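Local structure of guanine deaminase (Escherichia coli, 6OHB) at residues A[170-175]-A[249-254]; A[209-214]-A[260-265]; A[237-240]-A[244-247]. The protein catalyses the zinc-dependent hydrolytic deamination of guanine to xanthine and ammonia in purine degradation. All coordinates share one frame; numbering follows the deposited sequence.

Contact 1 of 3, residues A[170-175]-A[249-254]; sequences MDRNAP and KSLYPD
Arg172 reaches from a loop of the amidohydrolase TIM barrel, between strand 164-169 and helix 182-196, to the C-terminal end of helix 242-251, where Leu251 and Tyr252 receive it. Its CG sits between the backbone N and the carbonyl carbon (chi1 75°), and from there the chain runs fully extended to a flat guanidinium. Leu251 comes from the opposite direction and lays CD2 over one guanidinium face, 4.0 Å above the plane and offset toward the rim, while its CB lies 3.7 Å from Arg172 NH2. Tyr252, the first residue to leave helical geometry, brings ring atom CE2 to the guanidinium edge, near its plane, the two planes 50° apart. Arg172 NH2 is 3.4 Å from Tyr252 OH, but the angle is too poor for a hydrogen bond. The 209-214 loop supplies hydrogen bonds instead: Arg172 NE and Asn173 ND2 both donate to Pro212 O, and Tyr252 OH bonds to Ser214 O. Asn173 lies beside the arginine, and its amide nitrogen ND2 meets the other leucine branch, Leu251 CD1, at 3.6 Å. The shortest approach across the contact is Arg172 NH2 to Tyr252 CE2, 3.3 Å.

Contact 2 of 3, residues A[209-214]-A[260-265]; sequences RFAPTS and DVYHQY
Ala211 and Val261 bring the two backbones closest, CA to CA 7.5 Å, where the loop after strand 203-208 meets helix 258-264 of the amidohydrolase TIM barrel. The loop is compact: Ser214 N bonds to Ala211 O at 3.1 Å, turning the chain just ahead of helix 216-228. Across the contact the chief side chain is Tyr262. Its CG stands beside the backbone N and anti to the carbonyl carbon (chi1 -63°), and although its CB does not point at the loop, the ring carries OH to the Phe210-Ala211 peptide link. There Ala211 N gives Tyr262 OH a weak hydrogen bond of 3.1 Å, bent to 129° at the hydrogen. The stronger partner of this buried hydroxyl is His237 O, so one phenol oxygen ties the 209-214 loop to the strand that carries the zinc ligand His237. Apolar contacts complete the join: the Ala211 methyl lies 4.4 Å from Val261 CG1 and 4.3 Å from Tyr262 CZ. The Phe210 ring leads away from residues 260-265 and packs on Tyr258, at the start of the same helix, and on Glu244 of helix 242-251; its CB meets Tyr262 OH. Arg209 and Phe210 are assigned to substrate binding by similarity, and Arg209 also forms a salt bridge with Glu110. On the helix itself, Gln264 NE2 reaches back one turn to Asp260, whose OD1 has a second partner in Arg287. The Gln264 NE2 to Asp260 OD1 bond measures 3.0 Å and meets the syn side of the carboxylate, 29° out of its plane.

Contact 3 of 3, residues A[237-240]-A[244-247]; sequences HLCE and EIAW. With ZN (zinc ion), chain E.
Glu240 and Glu244 join the C-terminal end of strand 233-238 to helix 242-251, at the mouth of the amidohydrolase TIM barrel where zinc is bound. The polar link is a hydrogen bond from Glu240 N to Glu244 OE1, 2.9 Å long, bent to 137° and meeting the carboxylate on its syn side but tilted 28° from the carboxylate plane. Glu244 has CG anti to its own N (chi1 176°) and an extended chain beyond, which carries the carboxylate back across the turn. OE1 also accepts from Asn241 N, so two successive backbone N-H groups share one oxygen, while OE2 bonds to Tyr258 OH; both oxygens of this buried acid are thus engaged. The apolar link lies alongside: Ile245 directs CD1 at Cys239, 3.7 Å from its CB, and lays CG1 3.9 Å from Cys239 CA. Of these two segments, strand 233-238 supplies the metal ligand, His237. Its ring points NE2 at the zinc ion, with ND1 bonded to Arg209 O, which fixes the ring's rotation. His82, His84 and Asp327 supply further zinc ligands, and residues 237-240 are assigned to substrate binding by similarity. The zinc ion lies 2.0 Å from His237 NE2.

Loop 209-214, which holds two residues assigned to substrate binding by similarity, belongs to contact 2 and touches both other contacts. Centres are 9 Å apart for contacts 1 and 2, 10 Å for contacts 2 and 3, and 11 Å for contacts 1 and 3. A backbone bond from Asp171 N to Thr213 O (2.9 Å) adds to the side-chain links between contacts 1 and 2. Trp247 of contact 3 packs against both neighbours, with CZ2 3.7 Å from Asn173 ND2 and CE3 3.6 Å from Pro212 CB. Contact 3 holds the zinc ligand His237; contact 2 is one layer out, the Phe210 side chain about 8 Å from the zinc ion. In contact 1, the Asn173 side chain is about 6 Å from that of Phe210.

Contact 1 of 3, residues A[170-175]-A[249-254]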
loop_
_atom_site.group_PDB
_atom_site.type_symbol
_atom_site.label_atom_id
_atom_site.label_comp_id
_atom_site.label_asym_id
_atom_site.label_seq_id
_atom_site.Cartn_x
_atom_site.Cartn_y
_atom_site.Cartn_z
ATOM N N MET A 170 1.829 -29.749 13.293
ATOM C CA MET A 170 1.740 -29.052 14.577
ATOM C C MET A 170 0.998 -29.934 15.574
ATOM O O MET A 170 -0.177 -30.254 15.361
ATOM C CB MET A 170 1.045 -27.696 14.418
ATOM C CG MET A 170 -0.211 -27.726 13.561
ATOM S SD MET A 170 -1.022 -26.117 13.436
ATOM C CE MET A 170 -0.881 -25.545 15.122
ATOM N N ASP A 171 1.670 -30.320 16.664
ATOM C CA ASP A 171 1.084 -31.246 17.630
ATOM C C ASP A 171 0.971 -30.684 19.046
ATOM O O ASP A 171 0.574 -31.423 19.954
ATOM C CB ASP A 171 1.866 -32.567 17.653
ATOM C CG ASP A 171 3.273 -32.419 18.208
ATOM O OD1 ASP A 171 3.782 -31.281 18.277
ATOM O OD2 ASP A 171 3.875 -33.454 18.569
ATOM N N ARG A 172 1.303 -29.413 19.269
ATOM C CA ARG A 172 1.205 -28.851 20.610
ATOM C C ARG A 172 0.993 -27.343 20.535
ATOM O O ARG A 172 1.187 -26.719 19.488
ATOM C CB ARG A 172 2.452 -29.178 21.443
ATOM C CG ARG A 172 3.680 -28.372 21.074
ATOM C CD ARG A 172 4.874 -28.784 21.917
ATOM N NE ARG A 172 6.083 -28.058 21.545
ATOM C CZ ARG A 172 7.275 -28.250 22.107
ATOM N NH1 ARG A 172 7.420 -29.147 23.073
ATOM N NH2 ARG A 172 8.321 -27.544 21.702
ATOM N N ASN A 173 0.562 -26.775 21.668
ATOM C CA ASN A 173 0.451 -25.325 21.860
ATOM C C ASN A 173 -0.522 -24.687 20.870
ATOM O O ASN A 173 -0.261 -23.618 20.314
ATOM C CB ASN A 173 1.822 -24.651 21.784
ATOM C CG ASN A 173 2.678 -24.940 22.995
ATOM O OD1 ASN A 173 2.169 -25.059 24.110
ATOM N ND2 ASN A 173 3.983 -25.059 22.787
ATOM N N ALA A 174 -1.664 -25.330 20.671
ATOM C CA ALA A 174 -2.709 -24.803 19.806
ATOM C C ALA A 174 -3.999 -25.540 20.125
ATOM O O ALA A 174 -3.958 -26.635 20.698
ATOM C CB ALA A 174 -2.341 -24.968 18.322
ATOM N N PRO A 175 -5.155 -24.956 19.798
ATOM C CA PRO A 175 -6.427 -25.624 20.097
ATOM C C PRO A 175 -6.465 -27.040 19.538
ATOM O O PRO A 175 -5.845 -27.346 18.516
ATOM C CB PRO A 175 -7.466 -24.723 19.424
ATOM C CG PRO A 175 -6.845 -23.377 19.441
ATOM C CD PRO A 175 -5.363 -23.596 19.268
ATOM N N LYS A 249 13.243 -20.158 22.762
ATOM C CA LYS A 249 14.266 -20.376 23.772
ATOM C C LYS A 249 13.692 -21.074 25.017
ATOM O O LYS A 249 14.419 -21.798 25.699
ATOM C CB LYS A 249 14.960 -19.055 24.117
ATOM N N SER A 250 12.424 -20.856 25.384
ATOM C CA SER A 250 11.920 -21.661 26.508
ATOM C C SER A 250 11.674 -23.114 26.102
ATOM O O SER A 250 11.929 -24.047 26.879
ATOM C CB SER A 250 10.605 -21.087 27.108
ATOM O OG SER A 250 10.641 -19.903 27.917
ATOM N N LEU A 251 11.169 -23.335 24.909
ATOM C CA LEU A 251 10.736 -24.693 24.657
ATOM C C LEU A 251 11.879 -25.612 24.250
ATOM O O LEU A 251 11.767 -26.837 24.420
ATOM C CB LEU A 251 9.630 -24.692 23.605
ATOM C CG LEU A 251 8.292 -24.233 24.202
ATOM C CD1 LEU A 251 7.353 -23.824 23.092
ATOM C CD2 LEU A 251 7.659 -25.320 25.053
ATOM N N TYR A 252 12.995 -25.053 23.790
ATOM C CA TYR A 252 14.186 -25.818 23.434
ATOM C C TYR A 252 15.403 -25.174 24.090
ATOM O O TYR A 252 16.226 -24.539 23.417
ATOM C CB TYR A 252 14.326 -25.876 21.915
ATOM C CG TYR A 252 13.254 -26.718 21.255
ATOM C CD1 TYR A 252 13.372 -28.099 21.199
ATOM C CD2 TYR A 252 12.125 -26.133 20.687
ATOM C CE1 TYR A 252 12.405 -28.876 20.597
ATOM C CE2 TYR A 252 11.147 -26.906 20.081
ATOM C CZ TYR A 252 11.294 -28.277 20.040
ATOM O OH TYR A 252 10.326 -29.050 19.440
ATOM N N PRO A 253 15.545 -25.307 25.414
ATOM C CA PRO A 253 16.641 -24.607 26.106
ATOM C C PRO A 253 18.022 -25.154 25.777
ATOM O O PRO A 253 19.015 -24.450 26.003
ATOM C CB PRO A 253 16.301 -24.799 27.589
ATOM C CG PRO A 253 15.501 -26.059 27.627
ATOM C CD PRO A 253 14.720 -26.105 26.342
ATOM N N ASP A 254 18.125 -26.374 25.250
ATOM C CA ASP A 254 19.420 -26.986 24.982
ATOM C C ASP A 254 19.941 -26.718 23.576
ATOM O O ASP A 254 21.015 -27.218 23.229
ATOM C CB ASP A 254 19.349 -28.497 25.218
ATOM C CG ASP A 254 19.154 -28.846 26.680
ATOM O OD1 ASP A 254 19.716 -28.133 27.541
ATOM O OD2 ASP A 254 18.446 -29.835 26.968
#

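Contact 2 of 3, residues A[209-214]-A[260-265]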
loop_
_atom_site.group_PDB
_atom_site.type_symbol
_atom_site.label_atom_id
_atom_site.label_comp_id
_atom_site.label_asym_id
_atom_site.label_seq_id
_atom_site.Cartn_x
_atom_site.Cartn_y
_atom_site.Cartn_z
ATOM N N ARG A 209 4.760 -25.786 11.133
ATOM C CA ARG A 209 4.384 -24.378 11.231
ATOM C C ARG A 209 5.531 -23.555 11.804
ATOM O O ARG A 209 6.075 -22.670 11.132
ATOM C CB ARG A 209 3.118 -24.213 12.077
ATOM C CG ARG A 209 2.568 -22.790 12.035
ATOM C CD ARG A 209 1.295 -22.628 12.842
ATOM N NE ARG A 209 0.172 -23.374 12.284
ATOM C CZ ARG A 209 -0.709 -22.875 11.423
ATOM N NH1 ARG A 209 -0.602 -21.617 11.005
ATOM N NH2 ARG A 209 -1.700 -23.636 10.980
ATOM N N PHE A 210 5.917 -23.845 13.042
ATOM C CA PHE A 210 7.174 -23.373 13.609
ATOM C C PHE A 210 7.502 -24.250 14.813
ATOM O O PHE A 210 6.735 -25.146 15.183
ATOM C CB PHE A 210 7.122 -21.883 13.982
ATOM C CG PHE A 210 5.911 -21.480 14.792
ATOM C CD1 PHE A 210 5.132 -20.404 14.404
ATOM C CD2 PHE A 210 5.559 -22.166 15.938
ATOM C CE1 PHE A 210 4.027 -20.024 15.142
ATOM C CE2 PHE A 210 4.456 -21.789 16.680
ATOM C CZ PHE A 210 3.690 -20.721 16.281
ATOM N N ALA A 211 8.659 -23.989 15.417
ATOM C CA ALA A 211 9.115 -24.820 16.529
ATOM C C ALA A 211 8.189 -24.782 17.745
ATOM O O ALA A 211 7.993 -25.846 18.358
ATOM C CB ALA A 211 10.545 -24.418 16.916
ATOM N N PRO A 212 7.607 -23.642 18.149
ATOM C CA PRO A 212 6.699 -23.671 19.310
ATOM C C PRO A 212 5.592 -24.709 19.228
ATOM O O PRO A 212 5.263 -25.321 20.251
ATOM C CB PRO A 212 6.130 -22.248 19.330
ATOM C CG PRO A 212 7.239 -21.413 18.818
ATOM C CD PRO A 212 7.975 -22.256 17.796
ATOM N N THR A 213 5.020 -24.948 18.050
ATOM C CA THR A 213 3.876 -25.841 17.940
ATOM C C THR A 213 4.271 -27.247 17.508
ATOM O O THR A 213 3.405 -28.032 17.112
ATOM C CB THR A 213 2.834 -25.274 16.973
ATOM O OG1 THR A 213 3.477 -24.806 15.778
ATOM C CG2 THR A 213 2.052 -24.136 17.619
ATOM N N SER A 214 5.547 -27.600 17.608
ATOM C CA SER A 214 5.976 -28.954 17.289
ATOM C C SER A 214 6.810 -29.514 18.428
ATOM O O SER A 214 7.811 -28.910 18.829
ATOM C CB SER A 214 6.776 -28.972 15.979
ATOM O OG SER A 214 5.920 -28.740 14.869
ATOM N N ASP A 260 18.967 -22.941 15.254
ATOM C CA ASP A 260 19.688 -24.162 15.582
ATOM C C ASP A 260 18.755 -25.320 15.907
ATOM O O ASP A 260 19.153 -26.478 15.746
ATOM C CB ASP A 260 20.647 -23.927 16.746
ATOM C CG ASP A 260 21.567 -25.111 16.984
ATOM O OD1 ASP A 260 22.553 -25.261 16.228
ATOM O OD2 ASP A 260 21.300 -25.895 17.923
ATOM N N VAL A 261 17.522 -25.042 16.329
ATOM C CA VAL A 261 16.552 -26.121 16.504
ATOM C C VAL A 261 16.287 -26.807 15.171
ATOM O O VAL A 261 16.287 -28.040 15.077
ATOM C CB VAL A 261 15.251 -25.588 17.129
ATOM C CG1 VAL A 261 14.295 -26.742 17.407
ATOM C CG2 VAL A 261 15.554 -24.805 18.395
ATOM N N TYR A 262 16.065 -26.015 14.116
ATOM C CA TYR A 262 15.843 -26.590 12.795
ATOM C C TYR A 262 17.106 -27.254 12.269
ATOM O O TYR A 262 17.042 -28.324 11.653
ATOM C CB TYR A 262 15.387 -25.508 11.816
ATOM C CG TYR A 262 14.075 -24.854 12.160
ATOM C CD1 TYR A 262 12.942 -25.614 12.428
ATOM C CD2 TYR A 262 13.970 -23.472 12.215
ATOM C CE1 TYR A 262 11.737 -25.008 12.745
ATOM C CE2 TYR A 262 12.773 -22.857 12.530
ATOM C CZ TYR A 262 11.662 -23.627 12.794
ATOM O OH TYR A 262 10.474 -23.006 13.105
ATOM N N HIS A 263 18.264 -26.643 12.532
ATOM C CA HIS A 263 19.528 -27.158 12.012
ATOM C C HIS A 263 19.875 -28.515 12.613
ATOM O O HIS A 263 20.319 -29.418 11.894
ATOM C CB HIS A 263 20.646 -26.147 12.273
ATOM C CG HIS A 263 21.982 -26.563 11.741
ATOM N ND1 HIS A 263 22.246 -26.671 10.392
ATOM C CD2 HIS A 263 23.134 -26.886 12.376
ATOM C CE1 HIS A 263 23.501 -27.047 10.221
ATOM N NE2 HIS A 263 24.061 -27.184 11.408
ATOM N N GLN A 264 19.697 -28.676 13.931
ATOM C CA GLN A 264 20.037 -29.943 14.576
ATOM C C GLN A 264 19.119 -31.067 14.118
ATOM O O GLN A 264 19.526 -32.233 14.117
ATOM C CB GLN A 264 19.980 -29.807 16.100
ATOM C CG GLN A 264 21.054 -28.904 16.706
ATOM C CD GLN A 264 22.457 -29.215 16.208
ATOM O OE1 GLN A 264 22.858 -30.377 16.114
ATOM N NE2 GLN A 264 23.214 -28.169 15.891
ATOM N N TYR A 265 17.882 -30.747 13.738
ATOM C CA TYR A 265 16.977 -31.724 13.155
ATOM C C TYR A 265 17.137 -31.833 11.638
ATOM O O TYR A 265 16.220 -32.313 10.961
ATOM C CB TYR A 265 15.528 -31.387 13.516
ATOM C CG TYR A 265 15.163 -31.720 14.947
ATOM C CD1 TYR A 265 15.023 -33.039 15.362
ATOM C CD2 TYR A 265 14.962 -30.713 15.883
ATOM C CE1 TYR A 265 14.693 -33.347 16.669
ATOM C CE2 TYR A 265 14.633 -31.011 17.195
ATOM C CZ TYR A 265 14.499 -32.328 17.583
ATOM O OH TYR A 265 14.169 -32.622 18.888
#

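Contact 3 of 3, residues A[237-240]-A[244-247]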
loop_
_atom_site.group_PDB
_atom_site.type_symbol
_atom_site.label_atom_id
_atom_site.label_comp_id
_atom_site.label_asym_id
_atom_site.label_seq_id
_atom_site.Cartn_x
_atom_site.Cartn_y
_atom_site.Cartn_z
ATOM N N HIS A 237 8.404 -21.087 9.526
ATOM C CA HIS A 237 8.583 -19.713 9.990
ATOM C C HIS A 237 9.815 -19.630 10.900
ATOM O O HIS A 237 10.143 -20.589 11.604
ATOM C CB HIS A 237 7.337 -19.222 10.744
ATOM C CG HIS A 237 6.121 -18.995 9.884
ATOM N ND1 HIS A 237 5.192 -19.981 9.619
ATOM C CD2 HIS A 237 5.651 -17.871 9.288
ATOM C CE1 HIS A 237 4.218 -19.480 8.877
ATOM N NE2 HIS A 237 4.475 -18.202 8.658
ATOM N N LEU A 238 10.506 -18.479 10.887
ATOM C CA LEU A 238 11.726 -18.344 11.684
ATOM C C LEU A 238 11.965 -16.896 12.099
ATOM O O LEU A 238 12.048 -16.019 11.236
ATOM C CB LEU A 238 12.947 -18.866 10.910
ATOM C CG LEU A 238 14.333 -18.731 11.558
ATOM C CD1 LEU A 238 14.457 -19.673 12.744
ATOM C CD2 LEU A 238 15.428 -19.012 10.534
ATOM N N CYS A 239 12.120 -16.672 13.406
ATOM C CA CYS A 239 12.438 -15.372 14.005
ATOM C C CYS A 239 11.646 -14.224 13.376
ATOM O O CYS A 239 12.197 -13.228 12.904
ATOM C CB CYS A 239 13.942 -15.090 13.945
ATOM S SG CYS A 239 15.005 -16.455 14.449
ATOM N N GLU A 240 10.327 -14.358 13.436
ATOM C CA GLU A 240 9.458 -13.277 12.990
ATOM C C GLU A 240 9.310 -12.211 14.072
ATOM O O GLU A 240 9.326 -11.009 13.776
ATOM C CB GLU A 240 8.084 -13.842 12.596
ATOM C CG GLU A 240 7.064 -12.817 12.111
ATOM C CD GLU A 240 5.745 -13.461 11.689
ATOM O OE1 GLU A 240 5.593 -14.685 11.891
ATOM O OE2 GLU A 240 4.858 -12.750 11.167
ATOM N N GLU A 244 8.188 -14.540 20.008
ATOM C CA GLU A 244 8.297 -15.877 19.429
ATOM C C GLU A 244 9.685 -16.467 19.666
ATOM O O GLU A 244 9.818 -17.652 20.001
ATOM C CB GLU A 244 7.971 -15.813 17.938
ATOM C CG GLU A 244 8.144 -17.122 17.187
ATOM C CD GLU A 244 8.353 -16.914 15.696
ATOM O OE1 GLU A 244 8.548 -15.753 15.270
ATOM O OE2 GLU A 244 8.315 -17.912 14.948
ATOM N N ILE A 245 10.730 -15.647 19.523
ATOM C CA ILE A 245 12.094 -16.115 19.760
ATOM C C ILE A 245 12.278 -16.522 21.219
ATOM O O ILE A 245 12.901 -17.551 21.519
ATOM C CB ILE A 245 13.105 -15.032 19.341
ATOM C CG1 ILE A 245 13.031 -14.784 17.833
ATOM C CG2 ILE A 245 14.518 -15.417 19.753
ATOM C CD1 ILE A 245 13.887 -13.635 17.369
ATOM N N ALA A 246 11.748 -15.718 22.149
ATOM C CA ALA A 246 11.841 -16.065 23.567
ATOM C C ALA A 246 11.058 -17.337 23.883
ATOM O O ALA A 246 11.497 -18.166 24.692
ATOM C CB ALA A 246 11.344 -14.898 24.423
ATOM N N TRP A 247 9.892 -17.506 23.258
ATOM C CA TRP A 247 9.125 -18.737 23.422
ATOM C C TRP A 247 9.927 -19.948 22.958
ATOM O O TRP A 247 9.911 -21.004 23.607
ATOM C CB TRP A 247 7.812 -18.620 22.648
ATOM C CG TRP A 247 6.762 -19.624 23.021
ATOM C CD1 TRP A 247 6.763 -20.452 24.106
ATOM C CD2 TRP A 247 5.547 -19.896 22.311
ATOM N NE1 TRP A 247 5.627 -21.226 24.112
ATOM C CE2 TRP A 247 4.864 -20.904 23.020
ATOM C CE3 TRP A 247 4.970 -19.385 21.142
ATOM C CZ2 TRP A 247 3.635 -21.413 22.599
ATOM C CZ3 TRP A 247 3.750 -19.892 20.725
ATOM C CH2 TRP A 247 3.096 -20.896 21.451
HETATM ZN ZN ZN E . 3.264 -17.150 7.392
#